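Local atomic coordinates of conserved lipoprotein, putative (Clostridium novyi, PDB entry 4L1N), a protein that is of unknown function but is probably a membrane-anchored bacterial lipoprotein, with an all-beta domain whose family is grouped with the beta-propellers. Residues M51-L57 with K106-D112; K76-E82 with K95-L101; D179-I185 with E198-T204. All coordinates share one frame; numbering follows the deposited sequence.

Contact 1 of 3, residues M51-L57 with K106-D112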
loop_
_atom_site.group_PDB
_atom_site.type_symbol
_atom_site.label_atom_id
_atom_site.label_comp_id
_atom_site.label_asym_id
_atom_site.label_seq_id
_atom_site.Cartn_x
_atom_site.Cartn_y
_atom_site.Cartn_z
HETATM N N MSE A 51 -6.233 10.839 0.069
HETATM C CA MSE A 51 -6.622 9.615 0.768
HETATM C C MSE A 51 -5.916 9.449 2.080
HETATM O O MSE A 51 -6.447 8.792 2.985
HETATM C CB MSE A 51 -6.302 8.403 -0.079
HETATM C CG MSE A 51 -7.386 8.034 -1.054
HETATM SE SE MSE A 51 -6.992 6.254 -1.668
HETATM C CE MSE A 51 -8.023 5.233 -0.359
ATOM N N PHE A 52 -4.686 9.988 2.156
ATOM C CA PHE A 52 -3.792 9.871 3.296
ATOM C C PHE A 52 -3.485 11.209 3.937
ATOM O O PHE A 52 -3.423 12.241 3.268
ATOM C CB PHE A 52 -2.485 9.197 2.854
ATOM C CG PHE A 52 -2.638 7.738 2.496
ATOM C CD1 PHE A 52 -2.993 7.354 1.209
ATOM C CD2 PHE A 52 -2.428 6.747 3.447
ATOM C CE1 PHE A 52 -3.132 6.011 0.881
ATOM C CE2 PHE A 52 -2.571 5.402 3.119
ATOM C CZ PHE A 52 -2.894 5.044 1.835
ATOM N N LEU A 53 -3.294 11.174 5.255
ATOM C CA LEU A 53 -2.975 12.319 6.091
ATOM C C LEU A 53 -1.521 12.210 6.519
ATOM O O LEU A 53 -1.106 11.144 6.988
ATOM C CB LEU A 53 -3.908 12.365 7.314
ATOM C CG LEU A 53 -5.419 12.350 7.075
ATOM C CD1 LEU A 53 -6.164 12.135 8.383
ATOM C CD2 LEU A 53 -5.893 13.630 6.411
ATOM N N LYS A 54 -0.724 13.272 6.308
ATOM C CA LYS A 54 0.674 13.236 6.716
ATOM C C LYS A 54 0.746 13.648 8.196
ATOM O O LYS A 54 0.293 14.741 8.552
ATOM C CB LYS A 54 1.541 14.138 5.814
ATOM C CG LYS A 54 3.014 14.046 6.153
ATOM C CD LYS A 54 3.861 15.115 5.515
ATOM C CE LYS A 54 5.280 14.979 6.020
ATOM N NZ LYS A 54 6.127 16.172 5.727
ATOM N N LYS A 55 1.271 12.765 9.060
ATOM C CA LYS A 55 1.417 13.055 10.486
ATOM C C LYS A 55 2.883 12.936 10.863
ATOM O O LYS A 55 3.435 11.841 10.832
ATOM C CB LYS A 55 0.542 12.126 11.342
ATOM C CG LYS A 55 -0.950 12.292 11.121
ATOM C CD LYS A 55 -1.737 11.212 11.835
ATOM C CE LYS A 55 -3.225 11.324 11.613
ATOM N NZ LYS A 55 -3.798 12.517 12.278
ATOM N N GLU A 56 3.529 14.067 11.187
ATOM C CA GLU A 56 4.947 14.088 11.550
ATOM C C GLU A 56 5.178 13.298 12.833
ATOM O O GLU A 56 4.275 13.203 13.666
ATOM C CB GLU A 56 5.453 15.518 11.677
ATOM C CG GLU A 56 5.735 16.150 10.331
ATOM C CD GLU A 56 5.946 17.649 10.314
ATOM O OE1 GLU A 56 6.085 18.257 11.400
ATOM O OE2 GLU A 56 5.963 18.221 9.199
ATOM N N LEU A 57 6.350 12.672 12.958
ATOM C CA LEU A 57 6.664 11.854 14.123
ATOM C C LEU A 57 7.925 12.320 14.807
ATOM O O LEU A 57 8.832 12.833 14.144
ATOM C CB LEU A 57 6.830 10.382 13.713
ATOM C CG LEU A 57 5.597 9.642 13.248
ATOM C CD1 LEU A 57 5.989 8.449 12.446
ATOM C CD2 LEU A 57 4.762 9.201 14.407
ATOM N N LYS A 106 11.071 11.693 10.107
ATOM C CA LYS A 106 10.118 10.587 10.179
ATOM C C LYS A 106 8.699 11.120 10.173
ATOM O O LYS A 106 8.394 12.071 10.881
ATOM C CB LYS A 106 10.336 9.740 11.456
ATOM C CG LYS A 106 11.703 9.082 11.602
ATOM C CD LYS A 106 12.030 8.781 13.062
ATOM C CE LYS A 106 13.478 8.402 13.235
ATOM N NZ LYS A 106 13.685 7.562 14.441
ATOM N N TRP A 107 7.825 10.497 9.403
ATOM C CA TRP A 107 6.403 10.821 9.365
ATOM C C TRP A 107 5.602 9.558 9.010
ATOM O O TRP A 107 6.195 8.513 8.745
ATOM C CB TRP A 107 6.091 11.994 8.423
ATOM C CG TRP A 107 6.242 11.721 6.954
ATOM C CD1 TRP A 107 5.259 11.333 6.091
ATOM C CD2 TRP A 107 7.390 12.016 6.151
ATOM N NE1 TRP A 107 5.741 11.312 4.804
ATOM C CE2 TRP A 107 7.051 11.723 4.812
ATOM C CE3 TRP A 107 8.687 12.484 6.435
ATOM C CZ2 TRP A 107 7.962 11.867 3.762
ATOM C CZ3 TRP A 107 9.593 12.611 5.396
ATOM C CH2 TRP A 107 9.237 12.275 4.081
ATOM N N GLU A 108 4.265 9.644 9.101
ATOM C CA GLU A 108 3.365 8.558 8.795
ATOM C C GLU A 108 2.239 9.051 7.890
ATOM O O GLU A 108 1.841 10.217 7.953
ATOM C CB GLU A 108 2.822 7.865 10.076
ATOM C CG GLU A 108 1.758 8.613 10.860
ATOM C CD GLU A 108 1.256 7.974 12.145
ATOM O OE1 GLU A 108 2.072 7.698 13.056
ATOM O OE2 GLU A 108 0.019 7.877 12.292
ATOM N N LEU A 109 1.774 8.160 7.005
ATOM C CA LEU A 109 0.647 8.395 6.120
ATOM C C LEU A 109 -0.507 7.568 6.628
ATOM O O LEU A 109 -0.420 6.336 6.687
ATOM C CB LEU A 109 0.966 8.044 4.666
ATOM C CG LEU A 109 1.961 8.885 3.893
ATOM C CD1 LEU A 109 2.094 8.330 2.474
ATOM C CD2 LEU A 109 1.559 10.354 3.832
ATOM N N ASP A 110 -1.565 8.245 7.049
ATOM C CA ASP A 110 -2.731 7.581 7.605
ATOM C C ASP A 110 -3.912 7.695 6.714
ATOM O O ASP A 110 -4.217 8.770 6.217
ATOM C CB ASP A 110 -3.093 8.166 8.966
ATOM C CG ASP A 110 -2.239 7.675 10.103
ATOM O OD1 ASP A 110 -1.292 6.891 9.844
ATOM O OD2 ASP A 110 -2.523 8.057 11.256
ATOM N N LEU A 111 -4.635 6.601 6.585
ATOM C CA LEU A 111 -5.843 6.560 5.802
ATOM C C LEU A 111 -6.922 7.402 6.463
ATOM O O LEU A 111 -7.281 7.153 7.615
ATOM C CB LEU A 111 -6.262 5.100 5.702
ATOM C CG LEU A 111 -6.958 4.631 4.442
ATOM C CD1 LEU A 111 -6.217 5.048 3.187
ATOM C CD2 LEU A 111 -7.125 3.154 4.494
ATOM N N ASP A 112 -7.353 8.472 5.769
ATOM C CA ASP A 112 -8.436 9.380 6.175
ATOM C C ASP A 112 -9.731 8.610 5.972
ATOM O O ASP A 112 -10.100 8.326 4.827
ATOM C CB ASP A 112 -8.393 10.667 5.324
ATOM C CG ASP A 112 -9.330 11.808 5.692
ATOM O OD1 ASP A 112 -10.161 11.631 6.614
ATOM O OD2 ASP A 112 -9.226 12.886 5.060
#
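The carbonyl oxygen of D110 is approached by two neighbouring donors of the facing strand: the amide N of L53 bonds to D110 O at 2.7 Å, and CA of F52 adds a CA-H...O contact to the same oxygen at 3.2 Å. In return D110 N bonds to L53 O at 2.9 Å. K55 and E108 exchange backbone bonds in the same way, and one further bond at each end (D112 N to M51 O, L57 N to K106 O) extends the ladder. This is antiparallel pairing of strand 49-56 with strand 105-111, inside the large sheet of the domain.

F52, K54, W107, L109 and L111 share one face. There K54 runs fully extended with CG anti to its backbone N (chi1 -176°), which lays the chain across the W107 indole: CE sits over the five-membered ring, 3.5 Å from its centroid, and NZ makes a cation-pi contact before ending in a salt bridge with E154. L111 CD1 sits over one face of the F52 ring, toward its rim, in a CH-pi contact 3.8 Å from the centroid. On the reverse face the methylenes of K55 cross D110, CD lying 3.3 Å from OD2.

Contact 2 of 3, residues K76-E82 with K95-L101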
loop_
_atom_site.group_PDB
_atom_site.type_symbol
_atom_site.label_atom_id
_atom_site.label_comp_id
_atom_site.label_asym_id
_atom_site.label_seq_id
_atom_site.Cartn_x
_atom_site.Cartn_y
_atom_site.Cartn_z
ATOM N N LYS A 76 17.201 7.719 -0.705
ATOM C CA LYS A 76 16.918 8.965 0.024
ATOM C C LYS A 76 15.823 8.718 1.060
ATOM O O LYS A 76 15.838 9.314 2.134
ATOM C CB LYS A 76 16.495 10.084 -0.951
ATOM C CG LYS A 76 16.387 11.485 -0.348
ATOM C CD LYS A 76 15.688 12.455 -1.307
ATOM C CE LYS A 76 15.768 13.901 -0.867
ATOM N NZ LYS A 76 16.696 14.700 -1.720
ATOM N N PHE A 77 14.886 7.831 0.734
ATOM C CA PHE A 77 13.754 7.498 1.580
ATOM C C PHE A 77 13.654 6.005 1.868
ATOM O O PHE A 77 14.300 5.187 1.210
ATOM C CB PHE A 77 12.445 7.969 0.915
ATOM C CG PHE A 77 12.319 9.457 0.714
ATOM C CD1 PHE A 77 12.158 10.312 1.801
ATOM C CD2 PHE A 77 12.319 10.004 -0.562
ATOM C CE1 PHE A 77 12.042 11.692 1.615
ATOM C CE2 PHE A 77 12.207 11.385 -0.748
ATOM C CZ PHE A 77 12.067 12.220 0.343
ATOM N N SER A 78 12.818 5.665 2.854
ATOM C CA SER A 78 12.489 4.312 3.268
ATOM C C SER A 78 11.059 4.294 3.795
ATOM O O SER A 78 10.606 5.284 4.376
ATOM C CB SER A 78 13.471 3.799 4.308
ATOM O OG SER A 78 13.435 2.383 4.314
ATOM N N ALA A 79 10.338 3.193 3.552
ATOM C CA ALA A 79 8.947 3.030 3.957
ATOM C C ALA A 79 8.660 1.604 4.445
ATOM O O ALA A 79 9.397 0.680 4.101
ATOM C CB ALA A 79 8.029 3.376 2.798
ATOM N N CYS A 80 7.579 1.440 5.251
ATOM C CA CYS A 80 7.065 0.179 5.802
ATOM C C CYS A 80 5.613 0.378 6.268
ATOM O O CYS A 80 5.137 1.518 6.289
ATOM C CB CYS A 80 7.951 -0.333 6.938
ATOM S SG CYS A 80 7.807 0.603 8.491
ATOM N N ILE A 81 4.922 -0.727 6.650
ATOM C CA ILE A 81 3.554 -0.686 7.179
ATOM C C ILE A 81 3.621 -1.107 8.640
ATOM O O ILE A 81 3.897 -2.279 8.909
ATOM C CB ILE A 81 2.536 -1.557 6.379
ATOM C CG1 ILE A 81 2.443 -1.153 4.905
ATOM C CG2 ILE A 81 1.143 -1.546 7.048
ATOM C CD1 ILE A 81 2.132 -2.267 4.028
ATOM N N GLU A 82 3.350 -0.159 9.574
ATOM C CA GLU A 82 3.334 -0.385 11.013
ATOM C C GLU A 82 1.932 -0.782 11.486
ATOM O O GLU A 82 0.949 -0.198 11.034
ATOM C CB GLU A 82 3.843 0.877 11.753
ATOM C CG GLU A 82 3.569 0.980 13.258
ATOM C CD GLU A 82 4.230 0.004 14.221
ATOM O OE1 GLU A 82 4.886 -0.953 13.753
ATOM O OE2 GLU A 82 4.077 0.189 15.453
ATOM N N LYS A 95 -0.490 1.679 9.293
ATOM C CA LYS A 95 -0.067 3.032 8.927
ATOM C C LYS A 95 1.189 2.952 8.044
ATOM O O LYS A 95 2.077 2.159 8.354
ATOM C CB LYS A 95 0.239 3.866 10.184
ATOM C CG LYS A 95 -0.814 3.893 11.292
ATOM C CD LYS A 95 -0.122 3.947 12.661
ATOM C CE LYS A 95 -0.753 4.904 13.655
ATOM N NZ LYS A 95 0.196 5.302 14.748
ATOM N N ILE A 96 1.285 3.752 6.961
ATOM C CA ILE A 96 2.504 3.774 6.137
ATOM C C ILE A 96 3.510 4.714 6.819
ATOM O O ILE A 96 3.259 5.919 6.932
ATOM C CB ILE A 96 2.276 4.167 4.645
ATOM C CG1 ILE A 96 1.232 3.274 3.950
ATOM C CG2 ILE A 96 3.606 4.147 3.877
ATOM C CD1 ILE A 96 0.651 3.903 2.703
ATOM N N TYR A 97 4.632 4.157 7.286
ATOM C CA TYR A 97 5.711 4.891 7.961
ATOM C C TYR A 97 6.778 5.257 6.934
ATOM O O TYR A 97 7.224 4.373 6.214
ATOM C CB TYR A 97 6.301 4.013 9.081
ATOM C CG TYR A 97 5.750 4.272 10.468
ATOM C CD1 TYR A 97 4.391 4.510 10.671
ATOM C CD2 TYR A 97 6.582 4.251 11.584
ATOM C CE1 TYR A 97 3.877 4.730 11.948
ATOM C CE2 TYR A 97 6.078 4.470 12.866
ATOM C CZ TYR A 97 4.723 4.702 13.046
ATOM O OH TYR A 97 4.232 4.954 14.312
ATOM N N ILE A 98 7.122 6.553 6.798
ATOM C CA ILE A 98 8.149 7.033 5.855
ATOM C C ILE A 98 9.296 7.708 6.638
ATOM O O ILE A 98 9.088 8.315 7.699
ATOM C CB ILE A 98 7.593 7.933 4.704
ATOM C CG1 ILE A 98 6.558 7.165 3.883
ATOM C CG2 ILE A 98 8.711 8.429 3.750
ATOM C CD1 ILE A 98 5.427 7.896 3.679
ATOM N N LYS A 99 10.512 7.553 6.108
ATOM C CA LYS A 99 11.747 8.045 6.695
ATOM C C LYS A 99 12.598 8.755 5.650
ATOM O O LYS A 99 12.895 8.162 4.610
ATOM C CB LYS A 99 12.515 6.822 7.240
ATOM C CG LYS A 99 13.137 6.966 8.626
ATOM C CD LYS A 99 13.458 5.584 9.267
ATOM C CE LYS A 99 14.393 4.682 8.469
ATOM N NZ LYS A 99 14.633 3.378 9.147
ATOM N N ASN A 100 12.980 10.019 5.901
ATOM C CA ASN A 100 13.919 10.741 5.038
ATOM C C ASN A 100 15.282 10.395 5.589
ATOM O O ASN A 100 15.666 10.915 6.635
ATOM C CB ASN A 100 13.660 12.253 5.013
ATOM C CG ASN A 100 14.512 13.011 4.017
ATOM O OD1 ASN A 100 15.723 12.781 3.856
ATOM N ND2 ASN A 100 13.896 13.973 3.353
ATOM N N LEU A 101 15.962 9.438 4.946
ATOM C CA LEU A 101 17.242 8.889 5.388
ATOM C C LEU A 101 18.341 9.942 5.457
ATOM O O LEU A 101 19.201 9.844 6.332
ATOM C CB LEU A 101 17.670 7.722 4.492
ATOM C CG LEU A 101 16.789 6.478 4.561
ATOM C CD1 LEU A 101 17.086 5.558 3.437
ATOM C CD2 LEU A 101 16.951 5.745 5.867
#
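E82 runs alongside Y97, its CB above the centre of the Y97 ring, 3.9 Å from the centroid and 13° off its normal, as a CH-pi contact. E82 CG continues over the same face, near CZ and CE1. On the same side of the sheet C80 SG meets Y97 CB at 3.8 Å. At the far end of the ladder, on the other side, F77 CE1 approaches N100 ND2 at 3.4 Å, the amide plane turned 70° from the ring, while K99 O lies at the edge of the phenyl ring, in its plane. L101 CD1 packs against the F77 backbone.

Beneath these side chains the two strands form an antiparallel ladder in which S78 with K99, C80 with Y97 and E82 with K95 are the hydrogen-bonded pairs; C80 N to Y97 O is 3.1 Å and Y97 N to C80 O is 2.9 Å. A79, I81, I96 and I98 lie on the opposite side from Y97; there A79 and I96 pack on strands 118-125 and 130-137, and I98 on W107 and L109.

Further out, the bend of E82 at chi2 (66°) carries its carboxylate to the backbone amides of T64 and F65, and N100 OD1 accepts from E103 N. K99 has a cation-pi partner in W69. The aliphatic part of E82 can thus cover an aromatic face while its carboxylate is held by peptide N-H groups, which would probably favour the charged form.

Contact 3 of 3, residues D179-I185 with E198-T204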
loop_
_atom_site.group_PDB
_atom_site.type_symbol
_atom_site.label_atom_id
_atom_site.label_comp_id
_atom_site.label_asym_id
_atom_site.label_seq_id
_atom_site.Cartn_x
_atom_site.Cartn_y
_atom_site.Cartn_z
ATOM N N ASP A 179 8.658 1.519 -17.127
ATOM C CA ASP A 179 7.318 1.974 -17.480
ATOM C C ASP A 179 6.267 0.876 -17.271
ATOM O O ASP A 179 5.093 1.135 -17.505
ATOM C CB ASP A 179 7.298 2.465 -18.951
ATOM C CG ASP A 179 7.734 1.445 -20.010
ATOM O OD1 ASP A 179 8.821 0.819 -19.837
ATOM O OD2 ASP A 179 7.031 1.324 -21.048
ATOM N N LYS A 180 6.669 -0.343 -16.846
ATOM C CA LYS A 180 5.745 -1.484 -16.689
ATOM C C LYS A 180 5.553 -1.931 -15.249
ATOM O O LYS A 180 6.524 -2.026 -14.495
ATOM C CB LYS A 180 6.246 -2.716 -17.481
ATOM C CG LYS A 180 6.605 -2.483 -18.938
ATOM C CD LYS A 180 5.452 -2.772 -19.889
ATOM C CE LYS A 180 5.713 -2.184 -21.258
ATOM N NZ LYS A 180 6.669 -3.011 -22.053
ATOM N N ILE A 181 4.316 -2.320 -14.900
ATOM C CA ILE A 181 3.990 -2.865 -13.579
ATOM C C ILE A 181 3.319 -4.214 -13.777
ATOM O O ILE A 181 2.360 -4.294 -14.528
ATOM C CB ILE A 181 3.112 -1.908 -12.702
ATOM C CG1 ILE A 181 3.689 -0.470 -12.623
ATOM C CG2 ILE A 181 2.878 -2.484 -11.316
ATOM C CD1 ILE A 181 2.768 0.560 -12.064
ATOM N N ASP A 182 3.834 -5.269 -13.124
ATOM C CA ASP A 182 3.244 -6.605 -13.069
ATOM C C ASP A 182 2.296 -6.620 -11.860
ATOM O O ASP A 182 2.752 -6.473 -10.725
ATOM C CB ASP A 182 4.346 -7.670 -12.913
ATOM C CG ASP A 182 5.027 -8.178 -14.159
ATOM O OD1 ASP A 182 4.746 -7.649 -15.249
ATOM O OD2 ASP A 182 5.835 -9.116 -14.046
ATOM N N VAL A 183 0.988 -6.727 -12.092
ATOM C CA VAL A 183 -0.023 -6.658 -11.034
ATOM C C VAL A 183 -0.561 -8.068 -10.730
ATOM O O VAL A 183 -1.084 -8.719 -11.651
ATOM C CB VAL A 183 -1.154 -5.678 -11.466
ATOM C CG1 VAL A 183 -2.269 -5.601 -10.446
ATOM C CG2 VAL A 183 -0.613 -4.282 -11.761
ATOM N N GLN A 184 -0.435 -8.548 -9.444
ATOM C CA GLN A 184 -1.012 -9.845 -9.113
ATOM C C GLN A 184 -2.389 -9.668 -8.613
ATOM O O GLN A 184 -2.628 -8.900 -7.674
ATOM C CB GLN A 184 -0.215 -10.667 -8.109
ATOM C CG GLN A 184 0.988 -11.303 -8.721
ATOM C CD GLN A 184 0.707 -12.583 -9.409
ATOM O OE1 GLN A 184 1.084 -12.755 -10.545
ATOM N NE2 GLN A 184 0.107 -13.521 -8.728
ATOM N N ILE A 185 -3.308 -10.412 -9.220
ATOM C CA ILE A 185 -4.708 -10.367 -8.840
ATOM C C ILE A 185 -5.092 -11.742 -8.316
ATOM O O ILE A 185 -4.704 -12.732 -8.907
ATOM C CB ILE A 185 -5.568 -9.914 -10.068
ATOM C CG1 ILE A 185 -5.053 -8.594 -10.613
ATOM C CG2 ILE A 185 -7.066 -9.824 -9.742
ATOM C CD1 ILE A 185 -5.095 -8.481 -11.990
ATOM N N GLU A 198 -4.882 -17.138 -9.334
ATOM C CA GLU A 198 -4.106 -15.906 -9.430
ATOM C C GLU A 198 -3.868 -15.529 -10.901
ATOM O O GLU A 198 -3.869 -16.394 -11.776
ATOM C CB GLU A 198 -2.778 -16.063 -8.691
ATOM C CG GLU A 198 -2.968 -16.060 -7.187
ATOM C CD GLU A 198 -1.745 -15.827 -6.316
ATOM O OE1 GLU A 198 -0.695 -15.388 -6.839
ATOM O OE2 GLU A 198 -1.848 -16.076 -5.095
ATOM N N GLU A 199 -3.693 -14.233 -11.167
ATOM C CA GLU A 199 -3.390 -13.664 -12.491
ATOM C C GLU A 199 -2.210 -12.712 -12.396
ATOM O O GLU A 199 -2.003 -12.132 -11.347
ATOM C CB GLU A 199 -4.608 -12.901 -13.065
ATOM C CG GLU A 199 -5.784 -13.804 -13.384
ATOM C CD GLU A 199 -7.030 -13.163 -13.965
ATOM O OE1 GLU A 199 -7.186 -11.923 -13.852
ATOM O OE2 GLU A 199 -7.892 -13.922 -14.471
ATOM N N THR A 200 -1.459 -12.537 -13.484
ATOM C CA THR A 200 -0.411 -11.515 -13.614
ATOM C C THR A 200 -0.791 -10.617 -14.777
ATOM O O THR A 200 -0.952 -11.114 -15.886
ATOM C CB THR A 200 0.994 -12.080 -13.810
ATOM O OG1 THR A 200 1.235 -13.174 -12.925
ATOM C CG2 THR A 200 2.034 -11.040 -13.629
ATOM N N LYS A 201 -0.948 -9.317 -14.538
ATOM C CA LYS A 201 -1.305 -8.361 -15.582
ATOM C C LYS A 201 -0.252 -7.322 -15.631
ATOM O O LYS A 201 0.040 -6.704 -14.610
ATOM C CB LYS A 201 -2.690 -7.707 -15.347
ATOM C CG LYS A 201 -3.883 -8.661 -15.135
ATOM C CD LYS A 201 -4.154 -9.571 -16.305
ATOM C CE LYS A 201 -5.573 -9.491 -16.786
ATOM N NZ LYS A 201 -6.080 -10.851 -17.119
ATOM N N THR A 202 0.334 -7.118 -16.800
ATOM C CA THR A 202 1.352 -6.108 -16.997
ATOM C C THR A 202 0.629 -4.891 -17.524
ATOM O O THR A 202 -0.072 -4.986 -18.529
ATOM C CB THR A 202 2.468 -6.672 -17.893
ATOM O OG1 THR A 202 3.046 -7.761 -17.182
ATOM C CG2 THR A 202 3.569 -5.677 -18.192
ATOM N N ILE A 203 0.750 -3.769 -16.814
ATOM C CA ILE A 203 0.173 -2.475 -17.191
ATOM C C ILE A 203 1.308 -1.522 -17.618
ATOM O O ILE A 203 2.427 -1.642 -17.123
ATOM C CB ILE A 203 -0.741 -1.847 -16.082
ATOM C CG1 ILE A 203 -0.011 -1.675 -14.735
ATOM C CG2 ILE A 203 -2.050 -2.636 -15.922
ATOM C CD1 ILE A 203 -0.713 -0.823 -13.724
ATOM N N THR A 204 1.038 -0.608 -18.557
ATOM C CA THR A 204 2.019 0.401 -18.976
ATOM C C THR A 204 1.627 1.722 -18.249
ATOM O O THR A 204 0.441 2.002 -18.045
ATOM C CB THR A 204 2.111 0.500 -20.510
ATOM O OG1 THR A 204 2.364 -0.789 -21.046
ATOM C CG2 THR A 204 3.240 1.337 -20.955
#
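I203 bridges I181 and V183 on the face that carries I181, V183 and I185. With chi1 at 56°, CG1 leaves CB into the space between backbone N and carbonyl carbon, and this turns it across to the facing strand. CG1 comes 3.7 Å from I181 CB and stands beside I181 O. The terminal I203 CD1 touches both V183 CG2, at 4.0 Å, and I181 CD1, at 4.1 Å. Farther along this face the I185 methyl CD1 meets CG of K201, and Y162 from a loop packs on both I203 and I185.

The other face is polar. There D182 and T202 run alongside each other, and T202 OG1 donates to D182 OD1 at 2.6 Å, arriving from above the carboxylate plane, 38° out of it. Next to it the T200 methyl CG2 touches D182 CB. The Q184 side chain turns back at chi2 (-84°), bringing its amide across the backbone carbonyl of E199 toward T200; the approach of Q184 OE1 to T200 OG1 is doubtful, being very short. K180 lays CD against T202 CG2 and CE against T204 OG1.

Two-way backbone bonds at I181 with I203, V183 with K201 and I185 with E199 hold the strands together; V183 N to K201 O is 2.7 Å. Strand 180-188 is also bonded to strand 169-177 on its far side, so this hairpin forms two strands of a three-stranded antiparallel meander, with 196-204 as one outermost strand of the sheet within the chain.

Overall arrangement
From the N terminus, strand 49-56 pairs with 105-111 in contact 1, which closes a loop with 48 residues between its segments. Contact 2 falls within that interval: strand 77-82 turns back through a strandless 12-residue connection to meet 95-100. A short turn then leads to 105-111, which bonds to 95-100 through L109 N to I96 O (2.7 Å) and I98 N to W107 O (2.9 Å), so the two contacts become neighbouring parts of one large antiparallel sheet. Contact 3 follows in series and crosses neither. It closes a hairpin in a separate three-stranded sheet near the C terminus, its centre about 27 Å from that of contact 1 and about 24 Å from that of contact 2.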